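Local coordinates for protein thermospermine synthase (Medicago truncatula, PDB 6BQ6) that probably transfers an aminopropyl group from decarboxylated S-adenosylmethionine to spermidine, giving thermospermine and methylthioadenosine, at residues B[44-49]-B[63-68]; B[97-102]-B[211-216]; B[239-244]-B[261-266]; B[246-251]-B[299-304]. All coordinates share one frame; numbering follows the deposited sequence.

Interaction 1. Residues B[44-49]-B[63-68]; sequences ALNSIL and DTKPFG
A classic beta bulge sets Asn46 and Ser47 opposite Asp63, at the point where the chain turns the corner from strand 39-45 into the hairpin of strands 47-53 and 58-64, in the N-terminal tetramerisation domain of the spermidine synthase family. On one flank of the bulge Ser47 and Asp63 form an antiparallel hydrogen-bonded pair, Asp63 N giving to Ser47 O at 2.8 Å. On the other, Leu45 and Thr64 form a non-hydrogen-bonded pair, followed by an almost straight bond of 2.8 Å from Lys65 N to Ala44 O. The extra residue brings two amides to one acceptor: Asp63 O lies 2.8 Å from Asn46 N and 3.2 Å from Ser47 N, the second donor lying in the carbonyl plane on a lone pair. The Asn46 amide sits between opposite charges. Its OD1 accepts from Lys65 NZ at 2.8 Å; the lysine chain runs extended past the amide, and a bend at its last torsion (chi4 -83°) turns the ammonium onto that oxygen. ND2 reaches Asp63 OD1 in a straight but weak bond of 3.3 Å, the amide and carboxylate planes standing 68° apart. Along the lysine chain, Ala44 CB rests on Lys65 CD at 3.8 Å. Asn38 of a neighbouring subunit packs on Ala44, Lys65 and Pro66, placing this corner at a subunit interface. With a leucine in place of Asn46, the Lys65 ammonium would probably lose its mate and be set free to swing. Lysine at the oxygen and carboxylate at the nitrogen are likely to polarise the amide and disfavour its flipping.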
loop_
_atom_site.group_PDB
_atom_site.type_symbol
_atom_site.label_atom_id
_atom_site.label_comp_id
_atom_site.label_asym_id
_atom_site.label_seq_id
_atom_site.Cartn_x
_atom_site.Cartn_y
_atom_site.Cartn_z
ATOM N N ALA B 44 6.445 7.118 -6.640
ATOM C CA ALA B 44 5.899 6.698 -7.928
ATOM C C ALA B 44 7.088 6.295 -8.817
ATOM O O ALA B 44 8.179 6.876 -8.725
ATOM C CB ALA B 44 5.127 7.797 -8.581
ATOM N N LEU B 45 6.851 5.276 -9.621
ATOM C CA LEU B 45 7.861 4.619 -10.422
ATOM C C LEU B 45 7.684 4.900 -11.914
ATOM O O LEU B 45 6.591 4.711 -12.457
ATOM C CB LEU B 45 7.746 3.131 -10.244
ATOM C CG LEU B 45 8.441 2.336 -9.190
ATOM C CD1 LEU B 45 8.038 0.877 -9.299
ATOM C CD2 LEU B 45 9.923 2.428 -9.425
ATOM N N ASN B 46 8.777 5.262 -12.573
ATOM C CA ASN B 46 8.842 5.287 -14.053
ATOM C C ASN B 46 9.184 3.884 -14.569
ATOM O O ASN B 46 8.536 3.345 -15.482
ATOM C CB ASN B 46 9.921 6.258 -14.539
ATOM C CG ASN B 46 9.548 7.726 -14.358
ATOM O OD1 ASN B 46 8.429 8.126 -14.653
ATOM N ND2 ASN B 46 10.512 8.549 -13.933
ATOM N N SER B 47 10.226 3.274 -14.026
ATOM C CA SER B 47 10.590 1.948 -14.488
ATOM C C SER B 47 11.431 1.212 -13.493
ATOM O O SER B 47 11.886 1.790 -12.490
ATOM C CB SER B 47 11.247 1.990 -15.875
ATOM O OG SER B 47 12.523 2.474 -15.784
ATOM N N ILE B 48 11.605 -0.075 -13.751
ATOM C CA ILE B 48 12.501 -0.909 -12.980
ATOM C C ILE B 48 13.638 -1.263 -13.903
ATOM O O ILE B 48 13.464 -2.044 -14.861
ATOM C CB ILE B 48 11.775 -2.167 -12.462
ATOM C CG1 ILE B 48 10.576 -1.732 -11.608
ATOM C CG2 ILE B 48 12.727 -3.053 -11.691
ATOM C CD1 ILE B 48 9.582 -2.841 -11.291
ATOM N N LEU B 49 14.785 -0.638 -13.659
ATOM C CA LEU B 49 15.860 -0.602 -14.641
ATOM C C LEU B 49 16.635 -1.889 -14.675
ATOM O O LEU B 49 16.887 -2.436 -15.760
ATOM C CB LEU B 49 16.792 0.581 -14.417
ATOM C CG LEU B 49 16.169 1.976 -14.626
ATOM C CD1 LEU B 49 17.138 3.040 -14.148
ATOM C CD2 LEU B 49 15.797 2.221 -16.090
ATOM N N ASP B 63 13.859 3.590 -11.508
ATOM C CA ASP B 63 13.778 4.933 -11.972
ATOM C C ASP B 63 12.500 5.500 -11.322
ATOM O O ASP B 63 11.427 5.112 -11.670
ATOM C CB ASP B 63 13.708 4.997 -13.480
ATOM C CG ASP B 63 13.553 6.410 -13.998
ATOM O OD1 ASP B 63 13.517 7.369 -13.184
ATOM O OD2 ASP B 63 13.440 6.565 -15.237
ATOM N N THR B 64 12.683 6.343 -10.332
ATOM C CA THR B 64 11.566 6.897 -9.553
ATOM C C THR B 64 11.290 8.300 -9.977
ATOM O O THR B 64 12.193 9.029 -10.348
ATOM C CB THR B 64 11.851 6.856 -8.035
ATOM O OG1 THR B 64 12.737 7.913 -7.658
ATOM C CG2 THR B 64 12.486 5.532 -7.635
ATOM N N LYS B 65 10.038 8.709 -9.844
ATOM C CA LYS B 65 9.646 10.051 -10.235
ATOM C C LYS B 65 10.177 11.078 -9.265
ATOM O O LYS B 65 10.822 12.042 -9.697
ATOM C CB LYS B 65 8.147 10.133 -10.411
ATOM C CG LYS B 65 7.615 9.274 -11.557
ATOM C CD LYS B 65 6.137 9.559 -11.805
ATOM C CE LYS B 65 5.500 8.574 -12.766
ATOM N NZ LYS B 65 5.776 8.995 -14.171
ATOM N N PRO B 66 9.953 10.896 -7.935
ATOM C CA PRO B 66 10.400 11.978 -7.068
ATOM C C PRO B 66 11.937 12.110 -6.900
ATOM O O PRO B 66 12.483 13.234 -6.808
ATOM C CB PRO B 66 9.703 11.665 -5.747
ATOM C CG PRO B 66 9.435 10.211 -5.781
ATOM C CD PRO B 66 9.146 9.901 -7.226
ATOM N N PHE B 67 12.650 10.997 -6.921
ATOM C CA PHE B 67 14.045 11.001 -6.539
ATOM C C PHE B 67 14.998 10.498 -7.622
ATOM O O PHE B 67 16.171 10.310 -7.339
ATOM C CB PHE B 67 14.212 10.216 -5.241
ATOM C CG PHE B 67 13.415 10.786 -4.103
ATOM C CD1 PHE B 67 13.612 12.084 -3.705
ATOM C CD2 PHE B 67 12.423 10.034 -3.455
ATOM C CE1 PHE B 67 12.892 12.645 -2.662
ATOM C CE2 PHE B 67 11.693 10.603 -2.417
ATOM C CZ PHE B 67 11.933 11.900 -2.024
ATOM N N GLY B 68 14.522 10.310 -8.843
ATOM C CA GLY B 68 15.363 9.717 -9.897
ATOM C C GLY B 68 15.732 8.266 -9.655
ATOM O O GLY B 68 15.007 7.475 -8.992
#

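Interaction 2. Residues B[97-102]-B[211-216]; sequences LHHPMP and GGIFVT
The delta methyl of Ile213 presses against the backbone between His98 and His99, joining the C-terminal end of helix 84-98 to strand 212-220 of the Rossmann-like sheet. CD1 of Ile213 is 3.6 Å from His99 N and 3.7 Å from His98 C, and also meets the CB atoms of both histidines, so this one methyl touches both residues near the C-terminal end of the helix. The isoleucine's extended chain (chi2 172°) carries CD1 out of the sheet to that spot. Next to it the His99 ring approaches Gly211: its CD2 is 3.1 Å from Gly211 O, met obliquely, whereas NE2, 3.4 Å from the same Gly211 O, has too poor an angle for a hydrogen bond. Gly211 turns at a positive phi of 82°, and a beta carbon there would point at the imidazole. Further out, Ala95 and Leu268 pack on Ile213, and Asp176 of the neighbouring strand 175-181 touches the His99 side chain. His98 leads its ring away from the strand, where ND1 bonds to Pro94 O and the ring meets Phe295; Arg282 NH1 bonds to His99 O. The following residue flanks the ring: Pro100 CD lies 3.2 Å above the plane of the His99 ring, toward its rim. Replacing His99 with an alanine would probably open a gap beside Gly211 and deprive the Met101 amide of its acceptor. That acceptor is His99 ND1, which Met101 N approaches at 3.1 Å from a position 16° out of the ring plane.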
loop_
_atom_site.group_PDB
_atom_site.type_symbol
_atom_site.label_atom_id
_atom_site.label_comp_id
_atom_site.label_asym_id
_atom_site.label_seq_id
_atom_site.Cartn_x
_atom_site.Cartn_y
_atom_site.Cartn_z
ATOM N N LEU B 97 38.421 17.300 5.790
ATOM C CA LEU B 97 38.717 18.686 6.038
ATOM C C LEU B 97 39.305 18.966 7.422
ATOM O O LEU B 97 40.030 19.925 7.582
ATOM C CB LEU B 97 37.461 19.561 5.808
ATOM C CG LEU B 97 36.964 19.603 4.373
ATOM C CD1 LEU B 97 35.560 20.163 4.294
ATOM C CD2 LEU B 97 37.920 20.427 3.489
ATOM N N HIS B 98 38.976 18.169 8.420
ATOM C CA HIS B 98 39.511 18.334 9.726
ATOM C C HIS B 98 40.919 17.785 9.807
ATOM O O HIS B 98 41.631 18.133 10.760
ATOM C CB HIS B 98 38.636 17.682 10.772
ATOM C CG HIS B 98 37.425 18.502 11.166
ATOM N ND1 HIS B 98 36.281 18.544 10.422
ATOM C CD2 HIS B 98 37.216 19.333 12.217
ATOM C CE1 HIS B 98 35.406 19.359 10.989
ATOM N NE2 HIS B 98 35.937 19.833 12.099
ATOM N N HIS B 99 41.299 16.972 8.826
ATOM C CA HIS B 99 42.641 16.419 8.764
ATOM C C HIS B 99 43.614 17.434 8.161
ATOM O O HIS B 99 43.254 18.187 7.241
ATOM C CB HIS B 99 42.621 15.170 7.904
ATOM C CG HIS B 99 43.800 14.303 8.155
ATOM N ND1 HIS B 99 45.019 14.558 7.578
ATOM C CD2 HIS B 99 43.975 13.239 8.974
ATOM C CE1 HIS B 99 45.902 13.676 8.012
ATOM N NE2 HIS B 99 45.302 12.870 8.875
ATOM N N PRO B 100 44.861 17.485 8.665
ATOM C CA PRO B 100 45.775 18.509 8.133
ATOM C C PRO B 100 46.215 18.281 6.683
ATOM O O PRO B 100 46.389 19.242 5.923
ATOM C CB PRO B 100 46.947 18.479 9.136
ATOM C CG PRO B 100 46.891 17.146 9.770
ATOM C CD PRO B 100 45.407 16.847 9.868
ATOM N N MET B 101 46.359 17.026 6.293
ATOM C CA MET B 101 46.779 16.647 4.947
ATOM C C MET B 101 46.518 15.149 4.709
ATOM O O MET B 101 47.376 14.299 4.894
ATOM C CB MET B 101 48.274 16.989 4.762
ATOM C CG MET B 101 48.739 16.839 3.311
ATOM S SD MET B 101 50.511 17.108 3.259
ATOM C CE MET B 101 51.124 15.671 4.135
ATOM N N PRO B 102 45.280 14.809 4.328
ATOM C CA PRO B 102 44.911 13.386 4.220
ATOM C C PRO B 102 45.304 12.838 2.865
ATOM O O PRO B 102 44.849 13.346 1.876
ATOM C CB PRO B 102 43.379 13.410 4.414
ATOM C CG PRO B 102 42.985 14.776 3.967
ATOM C CD PRO B 102 44.112 15.703 4.309
ATOM N N GLY B 211 47.212 11.681 13.859
ATOM C CA GLY B 211 46.231 12.648 13.382
ATOM C C GLY B 211 45.045 12.007 12.656
ATOM O O GLY B 211 44.219 12.722 12.051
ATOM N N GLY B 212 44.953 10.673 12.707
ATOM C CA GLY B 212 43.983 9.959 11.893
ATOM C C GLY B 212 42.594 10.254 12.350
ATOM O O GLY B 212 42.391 10.506 13.546
ATOM N N ILE B 213 41.649 10.203 11.411
ATOM C CA ILE B 213 40.248 10.488 11.738
ATOM C C ILE B 213 39.425 9.316 11.241
ATOM O O ILE B 213 39.626 8.866 10.122
ATOM C CB ILE B 213 39.755 11.800 11.121
ATOM C CG1 ILE B 213 40.565 12.994 11.682
ATOM C CG2 ILE B 213 38.249 11.957 11.431
ATOM C CD1 ILE B 213 40.316 14.321 11.019
ATOM N N PHE B 214 38.544 8.795 12.087
ATOM C CA PHE B 214 37.563 7.800 11.698
ATOM C C PHE B 214 36.226 8.572 11.496
ATOM O O PHE B 214 35.877 9.449 12.313
ATOM C CB PHE B 214 37.417 6.739 12.778
ATOM C CG PHE B 214 36.358 5.705 12.482
ATOM C CD1 PHE B 214 36.429 4.888 11.336
ATOM C CD2 PHE B 214 35.228 5.554 13.350
ATOM C CE1 PHE B 214 35.450 3.939 11.056
ATOM C CE2 PHE B 214 34.252 4.616 13.038
ATOM C CZ PHE B 214 34.356 3.791 11.915
ATOM N N VAL B 215 35.478 8.171 10.485
ATOM C CA VAL B 215 34.077 8.616 10.360
ATOM C C VAL B 215 33.245 7.391 9.978
ATOM O O VAL B 215 33.664 6.566 9.149
ATOM C CB VAL B 215 33.882 9.774 9.356
ATOM C CG1 VAL B 215 34.401 9.417 7.973
ATOM C CG2 VAL B 215 32.422 10.227 9.295
ATOM N N THR B 216 32.064 7.279 10.570
ATOM C CA THR B 216 31.122 6.268 10.160
ATOM C C THR B 216 29.763 6.914 9.926
ATOM O O THR B 216 29.329 7.761 10.719
ATOM C CB THR B 216 31.029 5.076 11.168
ATOM O OG1 THR B 216 30.127 4.096 10.642
ATOM C CG2 THR B 216 30.576 5.524 12.539
#

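Interaction 3. Residues B[239-244]-B[261-266]; sequences QVFKYV and VLASDS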
loop_
_atom_site.group_PDB
_atom_site.type_symbol
_atom_site.label_atom_id
_atom_site.label_comp_id
_atom_site.label_asym_id
_atom_site.label_seq_id
_atom_site.Cartn_x
_atom_site.Cartn_y
_atom_site.Cartn_z
ATOM N N GLN B 239 33.918 5.607 23.985
ATOM C CA GLN B 239 34.757 4.709 24.835
ATOM C C GLN B 239 36.170 4.494 24.307
ATOM O O GLN B 239 37.005 3.879 24.986
ATOM C CB GLN B 239 34.126 3.306 24.950
ATOM C CG GLN B 239 32.678 3.242 25.379
ATOM C CD GLN B 239 32.374 4.133 26.548
ATOM O OE1 GLN B 239 33.062 4.066 27.584
ATOM N NE2 GLN B 239 31.354 4.973 26.420
ATOM N N VAL B 240 36.427 4.861 23.057
ATOM C CA VAL B 240 37.662 4.534 22.387
ATOM C C VAL B 240 38.492 5.756 22.015
ATOM O O VAL B 240 39.703 5.707 22.077
ATOM C CB VAL B 240 37.374 3.713 21.110
ATOM C CG1 VAL B 240 38.639 3.339 20.345
ATOM C CG2 VAL B 240 36.552 2.464 21.455
ATOM N N PHE B 241 37.858 6.797 21.484
ATOM C CA PHE B 241 38.564 7.978 21.014
ATOM C C PHE B 241 38.277 9.169 21.905
ATOM O O PHE B 241 37.182 9.271 22.487
ATOM C CB PHE B 241 38.046 8.358 19.601
ATOM C CG PHE B 241 38.425 7.383 18.527
ATOM C CD1 PHE B 241 39.646 7.490 17.888
ATOM C CD2 PHE B 241 37.569 6.369 18.157
ATOM C CE1 PHE B 241 40.005 6.585 16.899
ATOM C CE2 PHE B 241 37.904 5.485 17.174
ATOM C CZ PHE B 241 39.126 5.588 16.531
ATOM N N LYS B 242 39.232 10.101 21.974
ATOM C CA LYS B 242 39.096 11.274 22.823
ATOM C C LYS B 242 38.081 12.260 22.354
ATOM O O LYS B 242 37.299 12.752 23.158
ATOM C CB LYS B 242 40.417 11.997 22.978
ATOM C CG LYS B 242 40.303 13.135 23.977
ATOM C CD LYS B 242 41.577 13.563 24.616
ATOM C CE LYS B 242 41.294 14.678 25.609
ATOM N NZ LYS B 242 40.526 14.215 26.808
ATOM N N TYR B 243 38.092 12.532 21.046
ATOM C CA TYR B 243 37.226 13.540 20.460
ATOM C C TYR B 243 36.211 12.838 19.544
ATOM O O TYR B 243 36.602 12.098 18.637
ATOM C CB TYR B 243 38.067 14.515 19.674
ATOM C CG TYR B 243 39.132 15.177 20.494
ATOM C CD1 TYR B 243 38.820 16.173 21.395
ATOM C CD2 TYR B 243 40.462 14.787 20.368
ATOM C CE1 TYR B 243 39.823 16.769 22.167
ATOM C CE2 TYR B 243 41.455 15.367 21.126
ATOM C CZ TYR B 243 41.143 16.342 22.011
ATOM O OH TYR B 243 42.229 16.878 22.724
ATOM N N VAL B 244 34.916 13.040 19.826
ATOM C CA VAL B 244 33.872 12.347 19.076
ATOM C C VAL B 244 32.831 13.372 18.766
ATOM O O VAL B 244 32.351 14.039 19.681
ATOM C CB VAL B 244 33.310 11.132 19.859
ATOM C CG1 VAL B 244 32.249 10.402 19.044
ATOM C CG2 VAL B 244 34.427 10.179 20.207
ATOM N N VAL B 261 29.237 10.040 12.592
ATOM C CA VAL B 261 30.068 10.382 13.724
ATOM C C VAL B 261 31.531 10.426 13.301
ATOM O O VAL B 261 32.042 9.430 12.762
ATOM C CB VAL B 261 29.901 9.370 14.858
ATOM C CG1 VAL B 261 30.726 9.765 16.085
ATOM C CG2 VAL B 261 28.421 9.180 15.263
ATOM N N LEU B 262 32.201 11.556 13.609
ATOM C CA LEU B 262 33.661 11.687 13.558
ATOM C C LEU B 262 34.307 11.276 14.858
ATOM O O LEU B 262 33.792 11.587 15.926
ATOM C CB LEU B 262 34.109 13.122 13.357
ATOM C CG LEU B 262 33.578 13.888 12.191
ATOM C CD1 LEU B 262 34.152 15.278 12.166
ATOM C CD2 LEU B 262 33.950 13.151 10.918
ATOM N N ALA B 263 35.446 10.617 14.772
ATOM C CA ALA B 263 36.198 10.230 15.960
ATOM C C ALA B 263 37.695 10.352 15.683
ATOM O O ALA B 263 38.183 9.993 14.622
ATOM C CB ALA B 263 35.833 8.814 16.393
ATOM N N SER B 264 38.425 10.890 16.649
ATOM C CA SER B 264 39.879 11.066 16.488
ATOM C C SER B 264 40.518 11.203 17.870
ATOM O O SER B 264 39.885 11.566 18.848
ATOM C CB SER B 264 40.198 12.294 15.642
ATOM O OG SER B 264 41.588 12.481 15.348
ATOM N N ASP B 265 41.791 10.936 17.925
ATOM C CA ASP B 265 42.559 11.280 19.119
ATOM C C ASP B 265 43.220 12.653 19.036
ATOM O O ASP B 265 43.861 13.100 20.002
ATOM C CB ASP B 265 43.548 10.143 19.415
ATOM C CG ASP B 265 42.870 8.959 20.123
ATOM O OD1 ASP B 265 41.807 9.117 20.778
ATOM O OD2 ASP B 265 43.442 7.852 20.108
ATOM N N SER B 266 43.069 13.337 17.902
ATOM C CA SER B 266 43.447 14.700 17.765
ATOM C C SER B 266 42.176 15.544 17.678
ATOM O O SER B 266 41.110 15.054 17.268
ATOM C CB SER B 266 44.281 14.911 16.531
ATOM O OG SER B 266 45.480 14.176 16.720
HETATM O O HOH W 1 41.632 8.131 23.143
#
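Tyr243 and Ser264 form an antiparallel hydrogen-bonded pair, with Tyr243 N to Ser264 O and Ser264 N to Tyr243 O both at 3.0 Å; the first of these bonds runs nearly along the C=O axis. Val244 and Ala263 follow as a non-hydrogen-bonded pair, and beside it Val244 CA approaches Leu262 O at 3.2 Å in a CA-H...O contact. This is the open end of the hairpin of strands 243-251 and 256-264. Before the pairing starts, a side chain takes over from the backbone: Lys242 N donates to Asp265 OD1 at 3.0 Å, meeting the oxygen almost end-on to its C-O bond. A water bridges the two segments, giving to the same Asp265 OD1 at 2.6 Å and to Val240 O. The carboxylate's other oxygen, OD2, forms a salt bridge with Lys205. Of the side chains, Phe241 lays one ring face over Ala263 CB, whose nearest ring atom is CD2 at 3.5 Å. The Tyr243 ring, with CG anti to the carbonyl carbon (chi1 -57°), instead turns its edge to the carbonyls of Ser264 and Asp265, with CE2 at 3.5 Å from Asp265 O, while Lys242 CG sits over the centre of one face. The two valines pack tightly, Val244 CG1 meeting Val261 CG1 at 3.4 Å, closer than usual van der Waals contact. Helix 230-238 lies against both valines through Leu237. Strand 256-264 is held on its other edge by strand 212-220, Ala263 bonding to Phe214 through the backbone and Ser264 OG to Gly212 O.

Interaction 4. Residues B[246-251]-B[299-304]; sequences PYSAHI and STLSKA
Leu301 reaches back over the segment 246-251 with its two methyls parted: CD1 lies 3.8 Å from Pro246 CG, and CD2 is 3.6 Å from Ser248 OG. Its CG stands anti to the carbonyl carbon (chi1 -61°) and the chain is extended beyond, which brings the branch to these two residues flanking Tyr247. Pro246 offers its ring to the leucine and its carbonyl to a water. That water gives one hydrogen to Pro246 O and the other to Ser299 O, both at 2.6 Å, and so ties together two backbones that make no direct bond between these segments. Ser299 itself comes alongside Tyr247, its CA 3.8 Å from Tyr247 CB, while its hydroxyl turns back to Phe295 O and Val296 O of helix 292-298. The contact thus lays the connection between helices 292-298 and 303-311 along strand 243-251, an edge strand, within this chain, of the Rossmann-like sheet; just before it, Ser298 pairs with Ser248 through the backbone. On the sheet's far side from Ser248, the Tyr247 phenol runs to Cys90 O, and its ring meets Phe295 edge-to-face. Helix 230-238 packs on Pro246 through Phe230 and Tyr234. Past Leu301, Ser302 takes the N-cap position of helix 303-311, and the next residue, Lys303, makes a salt bridge to Glu286 of a neighbouring subunit.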
loop_
_atom_site.group_PDB
_atom_site.type_symbol
_atom_site.label_atom_id
_atom_site.label_comp_id
_atom_site.label_asym_id
_atom_site.label_seq_id
_atom_site.Cartn_x
_atom_site.Cartn_y
_atom_site.Cartn_z
ATOM N N PRO B 246 29.312 13.892 16.749
ATOM C CA PRO B 246 28.157 13.387 16.034
ATOM C C PRO B 246 27.525 14.544 15.273
ATOM O O PRO B 246 27.564 15.708 15.735
ATOM C CB PRO B 246 27.227 12.890 17.149
ATOM C CG PRO B 246 27.539 13.773 18.293
ATOM C CD PRO B 246 29.010 14.117 18.184
ATOM N N TYR B 247 27.016 14.219 14.102
ATOM C CA TYR B 247 26.385 15.230 13.251
ATOM C C TYR B 247 25.353 14.626 12.356
ATOM O O TYR B 247 25.292 13.401 12.168
ATOM C CB TYR B 247 27.442 16.027 12.493
ATOM C CG TYR B 247 28.250 15.276 11.485
ATOM C CD1 TYR B 247 29.318 14.510 11.874
ATOM C CD2 TYR B 247 28.021 15.442 10.124
ATOM C CE1 TYR B 247 30.095 13.854 10.941
ATOM C CE2 TYR B 247 28.818 14.800 9.180
ATOM C CZ TYR B 247 29.857 14.042 9.590
ATOM O OH TYR B 247 30.620 13.327 8.699
ATOM N N SER B 248 24.424 15.447 11.886
ATOM C CA SER B 248 23.284 14.924 11.151
ATOM C C SER B 248 22.747 15.871 10.096
ATOM O O SER B 248 23.032 17.077 10.119
ATOM C CB SER B 248 22.178 14.530 12.142
ATOM O OG SER B 248 21.662 15.680 12.824
ATOM N N ALA B 249 21.958 15.336 9.189
ATOM C CA ALA B 249 21.377 16.132 8.103
ATOM C C ALA B 249 20.225 15.391 7.519
ATOM O O ALA B 249 20.228 14.188 7.452
ATOM C CB ALA B 249 22.442 16.373 7.030
ATOM N N HIS B 250 19.235 16.135 7.051
ATOM C CA HIS B 250 18.104 15.513 6.385
ATOM C C HIS B 250 18.416 15.002 5.003
ATOM O O HIS B 250 19.021 15.722 4.201
ATOM C CB HIS B 250 17.012 16.582 6.254
ATOM C CG HIS B 250 15.694 16.073 5.711
ATOM N ND1 HIS B 250 15.126 16.576 4.571
ATOM C CD2 HIS B 250 14.867 15.097 6.138
ATOM C CE1 HIS B 250 14.017 15.919 4.295
ATOM N NE2 HIS B 250 13.834 15.015 5.243
ATOM N N ILE B 251 17.935 13.798 4.708
ATOM C CA ILE B 251 18.033 13.231 3.375
ATOM C C ILE B 251 16.592 12.875 2.911
ATOM O O ILE B 251 15.980 11.981 3.424
ATOM C CB ILE B 251 18.977 12.047 3.354
ATOM C CG1 ILE B 251 20.406 12.543 3.719
ATOM C CG2 ILE B 251 19.034 11.417 1.965
ATOM C CD1 ILE B 251 21.258 11.443 4.200
ATOM N N SER B 299 26.447 19.707 13.216
ATOM C CA SER B 299 27.090 19.219 14.435
ATOM C C SER B 299 26.528 19.821 15.734
ATOM O O SER B 299 27.005 19.542 16.816
ATOM C CB SER B 299 28.601 19.338 14.304
ATOM O OG SER B 299 28.973 20.665 14.235
ATOM N N THR B 300 25.506 20.645 15.609
ATOM C CA THR B 300 24.804 21.172 16.757
ATOM C C THR B 300 23.505 20.414 16.779
ATOM O O THR B 300 22.553 20.757 16.062
ATOM C CB THR B 300 24.499 22.683 16.591
ATOM O OG1 THR B 300 25.706 23.424 16.289
ATOM C CG2 THR B 300 23.823 23.215 17.854
ATOM N N LEU B 301 23.428 19.427 17.623
ATOM C CA LEU B 301 22.246 18.575 17.659
ATOM C C LEU B 301 21.189 19.304 18.500
ATOM O O LEU B 301 21.515 20.242 19.226
ATOM C CB LEU B 301 22.599 17.241 18.289
ATOM C CG LEU B 301 23.685 16.563 17.442
ATOM C CD1 LEU B 301 24.050 15.285 18.089
ATOM C CD2 LEU B 301 23.201 16.366 16.023
ATOM N N SER B 302 19.940 18.875 18.430
ATOM C CA SER B 302 18.874 19.536 19.215
ATOM C C SER B 302 18.981 19.138 20.678
ATOM O O SER B 302 19.654 18.188 21.035
ATOM C CB SER B 302 17.502 19.162 18.698
ATOM O OG SER B 302 17.151 17.819 19.047
ATOM N N LYS B 303 18.260 19.856 21.534
ATOM C CA LYS B 303 18.342 19.632 22.978
ATOM C C LYS B 303 18.154 18.176 23.380
ATOM O O LYS B 303 18.956 17.628 24.148
ATOM C CB LYS B 303 17.278 20.493 23.685
ATOM C CG LYS B 303 17.260 20.354 25.194
ATOM C CD LYS B 303 16.065 21.051 25.788
ATOM C CE LYS B 303 16.149 21.082 27.310
ATOM N NZ LYS B 303 15.078 21.973 27.791
ATOM N N ALA B 304 17.080 17.564 22.879
ATOM C CA ALA B 304 16.718 16.204 23.252
ATOM C C ALA B 304 17.747 15.176 22.763
ATOM O O ALA B 304 18.078 14.197 23.446
ATOM C CB ALA B 304 15.393 15.891 22.645
HETATM O O HOH W 2 28.136 17.343 17.731
#

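How the interactions relate
Interactions 2, 3 and 4 are joined through one Rossmann-like sheet. Interactions 2 and 3, centres 11 Å apart, share the pairing of strands 212-220 and 256-264, where Val215 CG2 packs on Leu262 CD2 at 3.7 Å. Interactions 3 and 4 both use strand 243-251, and Leu262 CG packs on Tyr247 CE1 at 3.7 Å. Interaction 1 stands apart in the N-terminal beta region, about 40 Å from interaction 3 between centres, yet it and interaction 4 touch the same neighbouring subunit. Bound thermospermine lies about 13 Å from the side chains of Thr64 and Val261 and about 12 Å from that of Ser248; the Tyr247 side chain is about 11 Å from that of Asp181, the predicted proton acceptor.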